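Local coordinates for aldose 1-epimerase (PDB 3NRE), which probably interconverts the alpha and beta anomers of aldose sugars, as mutarotases of the aldose 1-epimerase family do, at residues A[152-157]-A[249-254]; A[158-163]-A[193-198]; A[197-202]-A[234-239]. All blocks are in the same frame, centred on the assembly; numbering follows the deposited sequence.

Interaction 1: residues A[152-157]-A[249-254]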
loop_
_atom_site.group_PDB
_atom_site.type_symbol
_atom_site.label_atom_id
_atom_site.label_comp_id
_atom_site.label_asym_id
_atom_site.label_seq_id
_atom_site.Cartn_x
_atom_site.Cartn_y
_atom_site.Cartn_z
ATOM N N PHE A 152 -2.974 -9.155 -4.255
ATOM C CA PHE A 152 -3.981 -10.206 -4.077
ATOM C C PHE A 152 -3.976 -11.184 -5.246
ATOM O O PHE A 152 -3.730 -10.801 -6.375
ATOM C CB PHE A 152 -5.364 -9.581 -4.040
ATOM C CG PHE A 152 -5.591 -8.680 -2.870
ATOM C CD1 PHE A 152 -5.977 -9.214 -1.652
ATOM C CD2 PHE A 152 -5.372 -7.334 -2.968
ATOM C CE1 PHE A 152 -6.155 -8.406 -0.540
ATOM C CE2 PHE A 152 -5.588 -6.502 -1.859
ATOM C CZ PHE A 152 -6.000 -7.039 -0.650
ATOM N N PRO A 153 -4.347 -12.466 -4.998
ATOM C CA PRO A 153 -4.475 -13.433 -6.061
ATOM C C PRO A 153 -5.551 -12.952 -7.024
ATOM O O PRO A 153 -6.524 -12.351 -6.603
ATOM C CB PRO A 153 -4.938 -14.705 -5.357
ATOM C CG PRO A 153 -4.779 -14.396 -3.874
ATOM C CD PRO A 153 -4.675 -12.993 -3.668
ATOM N N LEU A 154 -5.377 -13.253 -8.286
ATOM C CA LEU A 154 -6.418 -12.924 -9.273
ATOM C C LEU A 154 -6.873 -14.131 -10.029
ATOM O O LEU A 154 -6.055 -14.862 -10.578
ATOM C CB LEU A 154 -5.868 -11.897 -10.279
ATOM C CG LEU A 154 -6.789 -11.330 -11.349
ATOM C CD1 LEU A 154 -8.026 -10.672 -10.731
ATOM C CD2 LEU A 154 -6.081 -10.294 -12.258
ATOM N N SER A 155 -8.196 -14.305 -10.079
ATOM C CA SER A 155 -8.856 -15.350 -10.824
ATOM C C SER A 155 -9.816 -14.693 -11.811
ATOM O O SER A 155 -10.266 -13.567 -11.547
ATOM C CB SER A 155 -9.623 -16.241 -9.830
ATOM O OG SER A 155 -10.701 -16.893 -10.440
ATOM N N PRO A 156 -10.177 -15.407 -12.917
ATOM C CA PRO A 156 -11.212 -14.903 -13.822
ATOM C C PRO A 156 -12.477 -14.605 -13.050
ATOM O O PRO A 156 -13.260 -13.772 -13.483
ATOM C CB PRO A 156 -11.448 -16.061 -14.797
ATOM C CG PRO A 156 -10.209 -16.829 -14.797
ATOM C CD PRO A 156 -9.568 -16.652 -13.421
ATOM N N GLN A 157 -12.663 -15.277 -11.898
ATOM C CA GLN A 157 -13.928 -15.127 -11.133
ATOM C C GLN A 157 -13.822 -13.999 -10.086
ATOM O O GLN A 157 -14.839 -13.630 -9.527
ATOM C CB GLN A 157 -14.281 -16.410 -10.380
ATOM C CG GLN A 157 -14.027 -17.686 -11.167
ATOM C CD GLN A 157 -14.716 -17.785 -12.461
ATOM O OE1 GLN A 157 -15.748 -17.147 -12.701
ATOM N NE2 GLN A 157 -14.235 -18.733 -13.303
ATOM N N ASP A 249 -2.363 -13.273 -12.663
ATOM C CA ASP A 249 -2.443 -14.132 -11.489
ATOM C C ASP A 249 -2.483 -13.307 -10.198
ATOM O O ASP A 249 -2.653 -13.878 -9.117
ATOM C CB ASP A 249 -1.251 -15.121 -11.465
ATOM C CG ASP A 249 0.083 -14.439 -11.749
ATOM O OD1 ASP A 249 0.290 -13.822 -12.859
ATOM O OD2 ASP A 249 0.958 -14.527 -10.853
ATOM N N PHE A 250 -2.273 -11.984 -10.300
ATOM C CA PHE A 250 -2.459 -11.050 -9.181
ATOM C C PHE A 250 -2.866 -9.668 -9.620
ATOM O O PHE A 250 -2.762 -9.293 -10.763
ATOM C CB PHE A 250 -1.198 -10.892 -8.296
ATOM C CG PHE A 250 -0.050 -10.146 -8.997
ATOM C CD1 PHE A 250 -0.004 -8.751 -9.016
ATOM C CD2 PHE A 250 0.893 -10.856 -9.726
ATOM C CE1 PHE A 250 1.063 -8.067 -9.714
ATOM C CE2 PHE A 250 1.947 -10.159 -10.395
ATOM C CZ PHE A 250 1.977 -8.803 -10.381
ATOM N N PHE A 251 -3.347 -8.921 -8.657
ATOM C CA PHE A 251 -3.651 -7.483 -8.819
ATOM C C PHE A 251 -3.409 -6.825 -7.487
ATOM O O PHE A 251 -3.281 -7.488 -6.488
ATOM C CB PHE A 251 -5.108 -7.218 -9.238
ATOM C CG PHE A 251 -6.099 -7.413 -8.135
ATOM C CD1 PHE A 251 -6.522 -8.703 -7.792
ATOM C CD2 PHE A 251 -6.606 -6.317 -7.414
ATOM C CE1 PHE A 251 -7.444 -8.903 -6.751
ATOM C CE2 PHE A 251 -7.519 -6.503 -6.390
ATOM C CZ PHE A 251 -7.944 -7.811 -6.055
ATOM N N CYS A 252 -3.312 -5.494 -7.479
ATOM C CA CYS A 252 -3.138 -4.733 -6.238
ATOM C C CYS A 252 -4.286 -3.791 -6.033
ATOM O O CYS A 252 -4.807 -3.194 -6.974
ATOM C CB CYS A 252 -1.872 -3.919 -6.256
ATOM S SG CYS A 252 -0.428 -4.896 -6.617
ATOM N N LEU A 253 -4.699 -3.663 -4.777
ATOM C CA LEU A 253 -5.658 -2.612 -4.368
ATOM C C LEU A 253 -4.940 -1.957 -3.222
ATOM O O LEU A 253 -4.772 -2.569 -2.163
ATOM C CB LEU A 253 -7.024 -3.165 -3.942
ATOM C CG LEU A 253 -8.092 -2.104 -3.682
ATOM C CD1 LEU A 253 -9.504 -2.726 -3.783
ATOM C CD2 LEU A 253 -7.896 -1.365 -2.325
ATOM N N GLU A 254 -4.497 -0.716 -3.431
ATOM C CA GLU A 254 -3.509 -0.038 -2.540
ATOM C C GLU A 254 -4.151 1.106 -1.764
ATOM O O GLU A 254 -4.388 2.168 -2.340
ATOM C CB GLU A 254 -2.368 0.558 -3.348
ATOM C CG GLU A 254 -1.757 -0.402 -4.379
ATOM C CD GLU A 254 -0.952 0.334 -5.486
ATOM O OE1 GLU A 254 -0.303 1.413 -5.244
ATOM O OE2 GLU A 254 -1.024 -0.251 -6.586
#
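Phe152 and Phe251 form an antiparallel hydrogen-bonded pair, and the ring of Phe251 shows how one side chain can exploit such a pairing. With chi1 at 74°, CG sits between the backbone N and the carbonyl carbon, and the ring reaches across to segment 152-157. From CB outward, CD1 meets CD1 of Leu154, just past the strand end, at 3.8 Å. Next, CE1 packs 3.5 Å from CB of Phe152, while the carbonyl O of Pro153 lies at the ring edge, 3.6 Å from the same CE1. At the tip, CZ is 3.7 Å from Phe152 CB. The rings of Phe152 and Phe251 are nearly parallel, with planes at 26°, but displaced, with little overlap. An alanine in place of Phe251 would probably leave a gap beside Phe152 and Leu154 and deprive Ile160 of a neighbour. In the backbone, Phe152 N donates to Phe251 O (2.8 Å) and Phe251 N to Phe152 O (3.0 Å). Farther along, Leu154 N donates to Asp249 O from above its carbonyl plane (2.9 Å) as segment 152-157 leaves the sheet. This is the end of an antiparallel strand pair in the all-beta fold of the galactose mutarotase clan.

Interaction 2: residues A[158-163]-A[193-198]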
loop_
_atom_site.group_PDB
_atom_site.type_symbol
_atom_site.label_atom_id
_atom_site.label_comp_id
_atom_site.label_asym_id
_atom_site.label_seq_id
_atom_site.Cartn_x
_atom_site.Cartn_y
_atom_site.Cartn_z
ATOM N N THR A 158 -12.638 -13.524 -9.769
ATOM C CA THR A 158 -12.469 -12.437 -8.752
ATOM C C THR A 158 -13.276 -11.169 -9.083
ATOM O O THR A 158 -13.392 -10.776 -10.260
ATOM C CB THR A 158 -10.980 -12.014 -8.624
ATOM O OG1 THR A 158 -10.175 -13.154 -8.376
ATOM C CG2 THR A 158 -10.770 -11.053 -7.478
ATOM N N ARG A 159 -13.844 -10.553 -8.041
ATOM C CA ARG A 159 -14.587 -9.297 -8.162
ATOM C C ARG A 159 -14.203 -8.415 -6.972
ATOM O O ARG A 159 -13.938 -8.915 -5.901
ATOM C CB ARG A 159 -16.113 -9.530 -8.190
ATOM C CG ARG A 159 -16.581 -10.443 -9.392
ATOM C CD ARG A 159 -18.057 -10.406 -9.579
ATOM N NE ARG A 159 -18.785 -10.494 -8.310
ATOM C CZ ARG A 159 -20.073 -10.166 -8.163
ATOM N NH1 ARG A 159 -20.769 -9.746 -9.208
ATOM N NH2 ARG A 159 -20.665 -10.264 -6.967
ATOM N N ILE A 160 -14.121 -7.108 -7.196
ATOM C CA ILE A 160 -13.887 -6.152 -6.112
ATOM C C ILE A 160 -14.953 -5.061 -6.087
ATOM O O ILE A 160 -15.628 -4.800 -7.096
ATOM C CB ILE A 160 -12.500 -5.466 -6.232
ATOM C CG1 ILE A 160 -12.410 -4.630 -7.505
ATOM C CG2 ILE A 160 -11.401 -6.524 -6.208
ATOM C CD1 ILE A 160 -11.155 -3.704 -7.534
ATOM N N GLN A 161 -15.077 -4.474 -4.901
ATOM C CA GLN A 161 -16.030 -3.398 -4.649
ATOM C C GLN A 161 -15.344 -2.391 -3.738
ATOM O O GLN A 161 -14.816 -2.745 -2.695
ATOM C CB GLN A 161 -17.299 -3.891 -3.991
ATOM C CG GLN A 161 -18.366 -2.790 -3.877
ATOM C CD GLN A 161 -19.629 -3.271 -3.185
ATOM O OE1 GLN A 161 -19.654 -4.357 -2.582
ATOM N NE2 GLN A 161 -20.677 -2.477 -3.260
ATOM N N ALA A 162 -15.285 -1.146 -4.190
ATOM C CA ALA A 162 -14.574 -0.093 -3.475
ATOM C C ALA A 162 -15.136 1.258 -3.961
ATOM O O ALA A 162 -14.920 1.655 -5.095
ATOM C CB ALA A 162 -13.052 -0.160 -3.755
ATOM N N GLN A 163 -15.907 1.913 -3.113
ATOM C CA GLN A 163 -16.538 3.200 -3.441
ATOM C C GLN A 163 -15.587 4.190 -4.084
ATOM O O GLN A 163 -14.464 4.310 -3.647
ATOM C CB GLN A 163 -17.134 3.797 -2.159
ATOM C CG GLN A 163 -17.702 5.210 -2.298
ATOM C CD GLN A 163 -18.203 5.723 -0.952
ATOM O OE1 GLN A 163 -19.175 5.192 -0.406
ATOM N NE2 GLN A 163 -17.517 6.728 -0.395
ATOM N N ALA A 193 -17.259 -5.779 -9.231
ATOM C CA ALA A 193 -16.970 -5.841 -10.656
ATOM C C ALA A 193 -15.683 -6.630 -10.874
ATOM O O ALA A 193 -14.822 -6.615 -10.032
ATOM C CB ALA A 193 -16.810 -4.420 -11.212
ATOM N N PRO A 194 -15.535 -7.263 -12.053
ATOM C CA PRO A 194 -14.261 -7.946 -12.351
ATOM C C PRO A 194 -13.114 -6.965 -12.564
ATOM O O PRO A 194 -13.360 -5.780 -12.885
ATOM C CB PRO A 194 -14.559 -8.690 -13.672
ATOM C CG PRO A 194 -15.695 -7.879 -14.324
ATOM C CD PRO A 194 -16.517 -7.356 -13.163
ATOM N N LEU A 195 -11.880 -7.437 -12.398
ATOM C CA LEU A 195 -10.733 -6.649 -12.822
ATOM C C LEU A 195 -10.650 -6.725 -14.340
ATOM O O LEU A 195 -10.821 -7.789 -14.923
ATOM C CB LEU A 195 -9.412 -7.162 -12.233
ATOM C CG LEU A 195 -9.032 -6.826 -10.779
ATOM C CD1 LEU A 195 -8.932 -5.316 -10.481
ATOM C CD2 LEU A 195 -10.008 -7.558 -9.787
ATOM N N PRO A 196 -10.351 -5.584 -15.002
ATOM C CA PRO A 196 -10.027 -5.633 -16.420
ATOM C C PRO A 196 -8.847 -6.569 -16.684
ATOM O O PRO A 196 -7.932 -6.641 -15.863
ATOM C CB PRO A 196 -9.574 -4.190 -16.727
ATOM C CG PRO A 196 -10.107 -3.341 -15.602
ATOM C CD PRO A 196 -10.318 -4.230 -14.427
ATOM N N ARG A 197 -8.854 -7.230 -17.835
ATOM C CA ARG A 197 -7.756 -8.092 -18.268
ATOM C C ARG A 197 -6.840 -7.326 -19.208
ATOM O O ARG A 197 -6.666 -7.690 -20.380
ATOM C CB ARG A 197 -8.305 -9.360 -18.957
ATOM C CG ARG A 197 -8.828 -10.395 -17.956
ATOM C CD ARG A 197 -7.869 -10.478 -16.788
ATOM N NE ARG A 197 -8.190 -11.509 -15.794
ATOM C CZ ARG A 197 -9.014 -11.341 -14.759
ATOM N NH1 ARG A 197 -9.662 -10.195 -14.579
ATOM N NH2 ARG A 197 -9.212 -12.333 -13.910
ATOM N N GLN A 198 -6.246 -6.269 -18.669
ATOM C CA GLN A 198 -5.342 -5.379 -19.381
ATOM C C GLN A 198 -4.691 -4.492 -18.321
ATOM O O GLN A 198 -5.144 -4.435 -17.173
ATOM C CB GLN A 198 -6.094 -4.497 -20.386
ATOM C CG GLN A 198 -7.189 -3.645 -19.755
ATOM C CD GLN A 198 -7.989 -2.917 -20.816
ATOM O OE1 GLN A 198 -9.102 -3.326 -21.151
ATOM N NE2 GLN A 198 -7.410 -1.873 -21.388
HETATM O O HOH W 1 -11.611 -10.633 -12.308
#
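Ile160 and Ala193 hold their backbones together by two reciprocal hydrogen bonds, from Ile160 N to Ala193 O at 3.0 Å and from Ala193 N to Ile160 O at 2.9 Å. In both, the donor is tilted by about 25° from the carbonyl plane. The pair is antiparallel, and it illustrates how a large sheet can be finished by a short, weakly bonded edge strand: 193-194 lies outermost, beside strand 159-162, in an extended antiparallel sheet of this all-beta mutarotase fold. A CA-H...O contact from Arg159 CA to Ala193 O (3.3 Å) adds to the backbone grip, so that one carbonyl receives both an N-H and a C-H.

Beyond the paired residues the chain turns aside, and side chains take over. Ile160 and Leu195 cross at about a right angle and meet branch to branch: CG2 of Ile160 lies 4.0 Å from CD2 of Leu195, and CD1 of Ile160 faces CD1 of Leu195 at the same distance. The torsion of Ile160 (chi1 64°) sets CG2 beside the backbone N, anti to the carbonyl carbon, where it can reach the leucine. Both side chains also pack on Phe251 and Ile235, which joins this sheet edge to the neighbouring sheet. Arg159 lays CB against the carbonyl of Ala193, while its guanidinium continues to a salt bridge with Glu214. The hydroxyl of Thr158 is likewise engaged elsewhere, with Gln215 and with the backbone N of Ser155.

Where direct backbone pairing fails, a water fills in. It accepts from Leu195 N at 3.2 Å, meets the guanidinium edge of Arg197 in one of that residue's two conformers, and donates to Thr158 O at 2.7 Å.

Interaction 3: residues A[197-202]-A[234-239]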
loop_
_atom_site.group_PDB
_atom_site.type_symbol
_atom_site.label_atom_id
_atom_site.label_comp_id
_atom_site.label_asym_id
_atom_site.label_seq_id
_atom_site.Cartn_x
_atom_site.Cartn_y
_atom_site.Cartn_z
ATOM N N ARG A 197 -8.854 -7.230 -17.835
ATOM C CA ARG A 197 -7.756 -8.092 -18.268
ATOM C C ARG A 197 -6.840 -7.326 -19.208
ATOM O O ARG A 197 -6.666 -7.690 -20.380
ATOM C CB ARG A 197 -8.305 -9.360 -18.957
ATOM C CG ARG A 197 -8.828 -10.395 -17.956
ATOM C CD ARG A 197 -7.869 -10.478 -16.788
ATOM N NE ARG A 197 -8.190 -11.509 -15.794
ATOM C CZ ARG A 197 -9.014 -11.341 -14.759
ATOM N NH1 ARG A 197 -9.662 -10.195 -14.579
ATOM N NH2 ARG A 197 -9.212 -12.333 -13.910
ATOM N N GLN A 198 -6.246 -6.269 -18.669
ATOM C CA GLN A 198 -5.342 -5.379 -19.381
ATOM C C GLN A 198 -4.691 -4.492 -18.321
ATOM O O GLN A 198 -5.144 -4.435 -17.173
ATOM C CB GLN A 198 -6.094 -4.497 -20.386
ATOM C CG GLN A 198 -7.189 -3.645 -19.755
ATOM C CD GLN A 198 -7.989 -2.917 -20.816
ATOM O OE1 GLN A 198 -9.102 -3.326 -21.151
ATOM N NE2 GLN A 198 -7.410 -1.873 -21.388
ATOM N N TRP A 199 -3.646 -3.787 -18.743
ATOM C CA TRP A 199 -2.908 -2.885 -17.870
ATOM C C TRP A 199 -3.875 -1.942 -17.186
ATOM O O TRP A 199 -4.685 -1.302 -17.855
ATOM C CB TRP A 199 -1.932 -2.046 -18.687
ATOM C CG TRP A 199 -1.154 -1.041 -17.903
ATOM C CD1 TRP A 199 -1.443 0.298 -17.768
ATOM C CD2 TRP A 199 0.048 -1.277 -17.166
ATOM N NE1 TRP A 199 -0.515 0.888 -16.956
ATOM C CE2 TRP A 199 0.429 -0.042 -16.588
ATOM C CE3 TRP A 199 0.829 -2.402 -16.928
ATOM C CZ2 TRP A 199 1.569 0.088 -15.784
ATOM C CZ3 TRP A 199 1.955 -2.279 -16.132
ATOM C CH2 TRP A 199 2.319 -1.041 -15.575
ATOM N N VAL A 200 -3.799 -1.882 -15.876
ATOM C CA VAL A 200 -4.473 -0.851 -15.089
ATOM C C VAL A 200 -3.478 -0.223 -14.110
ATOM O O VAL A 200 -2.812 -0.915 -13.376
ATOM C CB VAL A 200 -5.612 -1.431 -14.250
ATOM C CG1 VAL A 200 -6.201 -0.346 -13.309
ATOM C CG2 VAL A 200 -6.703 -2.056 -15.114
ATOM N N ASN A 201 -3.377 1.102 -14.086
ATOM C CA ASN A 201 -2.543 1.783 -13.081
ATOM C C ASN A 201 -3.196 3.109 -12.800
ATOM O O ASN A 201 -2.840 4.120 -13.396
ATOM C CB ASN A 201 -1.123 1.985 -13.601
ATOM C CG ASN A 201 -0.283 2.899 -12.718
ATOM O OD1 ASN A 201 -0.338 2.811 -11.499
ATOM N ND2 ASN A 201 0.529 3.777 -13.351
ATOM N N ASN A 202 -4.151 3.113 -11.892
ATOM C CA ASN A 202 -5.022 4.297 -11.706
ATOM C C ASN A 202 -5.339 4.492 -10.266
ATOM O O ASN A 202 -5.644 3.505 -9.537
ATOM C CB ASN A 202 -6.335 4.188 -12.499
ATOM C CG ASN A 202 -6.120 4.150 -13.985
ATOM O OD1 ASN A 202 -5.852 3.087 -14.583
ATOM N ND2 ASN A 202 -6.192 5.335 -14.627
ATOM N N PHE A 234 -5.335 2.964 -5.135
ATOM C CA PHE A 234 -4.857 2.650 -6.478
ATOM C C PHE A 234 -5.187 1.196 -6.821
ATOM O O PHE A 234 -5.219 0.328 -5.969
ATOM C CB PHE A 234 -3.312 2.881 -6.612
ATOM C CG PHE A 234 -2.915 4.225 -7.221
ATOM C CD1 PHE A 234 -3.012 5.395 -6.463
ATOM C CD2 PHE A 234 -2.452 4.327 -8.517
ATOM C CE1 PHE A 234 -2.668 6.627 -7.005
ATOM C CE2 PHE A 234 -2.104 5.555 -9.031
ATOM C CZ PHE A 234 -2.195 6.689 -8.291
ATOM N N ILE A 235 -5.453 0.941 -8.079
ATOM C CA ILE A 235 -5.606 -0.403 -8.592
ATOM C C ILE A 235 -4.449 -0.602 -9.562
ATOM O O ILE A 235 -4.191 0.257 -10.439
ATOM C CB ILE A 235 -6.899 -0.603 -9.386
ATOM C CG1 ILE A 235 -8.129 -0.407 -8.510
ATOM C CG2 ILE A 235 -6.940 -1.989 -10.063
ATOM C CD1 ILE A 235 -8.247 -1.384 -7.298
ATOM N N PHE A 236 -3.791 -1.749 -9.427
ATOM C CA PHE A 236 -2.792 -2.213 -10.357
ATOM C C PHE A 236 -3.158 -3.584 -10.920
ATOM O O PHE A 236 -3.423 -4.517 -10.159
ATOM C CB PHE A 236 -1.402 -2.266 -9.659
ATOM C CG PHE A 236 -0.329 -2.670 -10.592
ATOM C CD1 PHE A 236 -0.086 -1.910 -11.707
ATOM C CD2 PHE A 236 0.397 -3.807 -10.401
ATOM C CE1 PHE A 236 0.870 -2.275 -12.608
ATOM C CE2 PHE A 236 1.375 -4.203 -11.321
ATOM C CZ PHE A 236 1.622 -3.428 -12.412
ATOM N N VAL A 237 -3.177 -3.689 -12.251
ATOM C CA VAL A 237 -3.219 -4.937 -13.017
ATOM C C VAL A 237 -2.084 -4.794 -14.018
ATOM O O VAL A 237 -1.977 -3.783 -14.720
ATOM C CB VAL A 237 -4.522 -5.152 -13.783
ATOM C CG1 VAL A 237 -4.485 -6.514 -14.517
ATOM C CG2 VAL A 237 -5.697 -5.073 -12.832
ATOM N N SER A 238 -1.237 -5.801 -14.088
ATOM C CA SER A 238 -0.098 -5.760 -15.013
ATOM C C SER A 238 -0.467 -6.222 -16.442
ATOM O O SER A 238 -1.639 -6.304 -16.786
ATOM C CB SER A 238 1.061 -6.540 -14.367
ATOM O OG SER A 238 2.319 -6.253 -14.955
ATOM N N ASP A 239 0.505 -6.482 -17.312
ATOM C CA ASP A 239 0.233 -6.968 -18.685
ATOM C C ASP A 239 1.412 -7.810 -19.143
ATOM O O ASP A 239 2.558 -7.478 -18.792
ATOM C CB ASP A 239 0.050 -5.789 -19.656
ATOM C CG ASP A 239 -0.267 -6.237 -21.107
ATOM O OD1 ASP A 239 -1.095 -7.131 -21.306
ATOM O OD2 ASP A 239 0.304 -5.661 -22.052
HETATM O O HOH W 2 -1.414 1.159 -9.709
#
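Trp199 offers the face of its indole to the edge of Phe236, a T-shaped stack with ring planes at 86° and Phe236 CE1 only 3.5 Å from Trp199 CH2. The tryptophan CG lies opposite its own backbone N (chi1 178°), which lets the indole reach back over segment 234-239 although its CB points away. Strands 200-202 and 234-237 run antiparallel, closed by four backbone hydrogen bonds; the straightest, from Val200 N to Val237 O, measures 2.9 Å.

On the other face, the valine and isoleucine branches pack against one another. CG1 of Val200 lies beside CG2 of Ile235 at 3.7 Å, its CG2 nestles against CB and CG2 of Val237, and CG1 of Val237 rests against the carbonyl O of Gln198, 3.4 Å away. At the far end the Phe234 ring leans on the backbone of Asn202, its CD2 3.4 Å from the carbonyl carbon, and turns its edge to OD1 of Asn201.

Polar groups gather on the side of Asn201 and the aromatic pair. A water lies 2.7 Å from Asn201 OD1 and 3.0 Å from Ile235 O, while Glu170 accepts from both Asn201 ND2 and Trp199 NE1. The chemistry thus implies two unlike sides: hydrogen-bonding groups and water around Asn201, and mainly aliphatic packing on the face of Val200, Ile235 and Val237, which also carries Asn202, its ND2 bonded to Trp168 O.

From the N terminus, the chain first enters interaction 1 at the end of strand 142-153 and passes directly into segment 158-163. Interaction 2 closes the first loop when the chain returns at 193-198. Arg197 and Gln198 then belong also to interaction 3, whose loop closes at 234-239. Finally 249-254 completes interaction 1, so both other contacts nest inside its loop, while they follow one another end to start. Interactions 1 and 3 lie in one sheet, where Phe236 and Phe234 bond through their backbones to Cys252 and Glu254. Interaction 2 edges another sheet, and a weak bond from Arg197 NH2 to Ser155 O leads from its second segment back to segment 152-157.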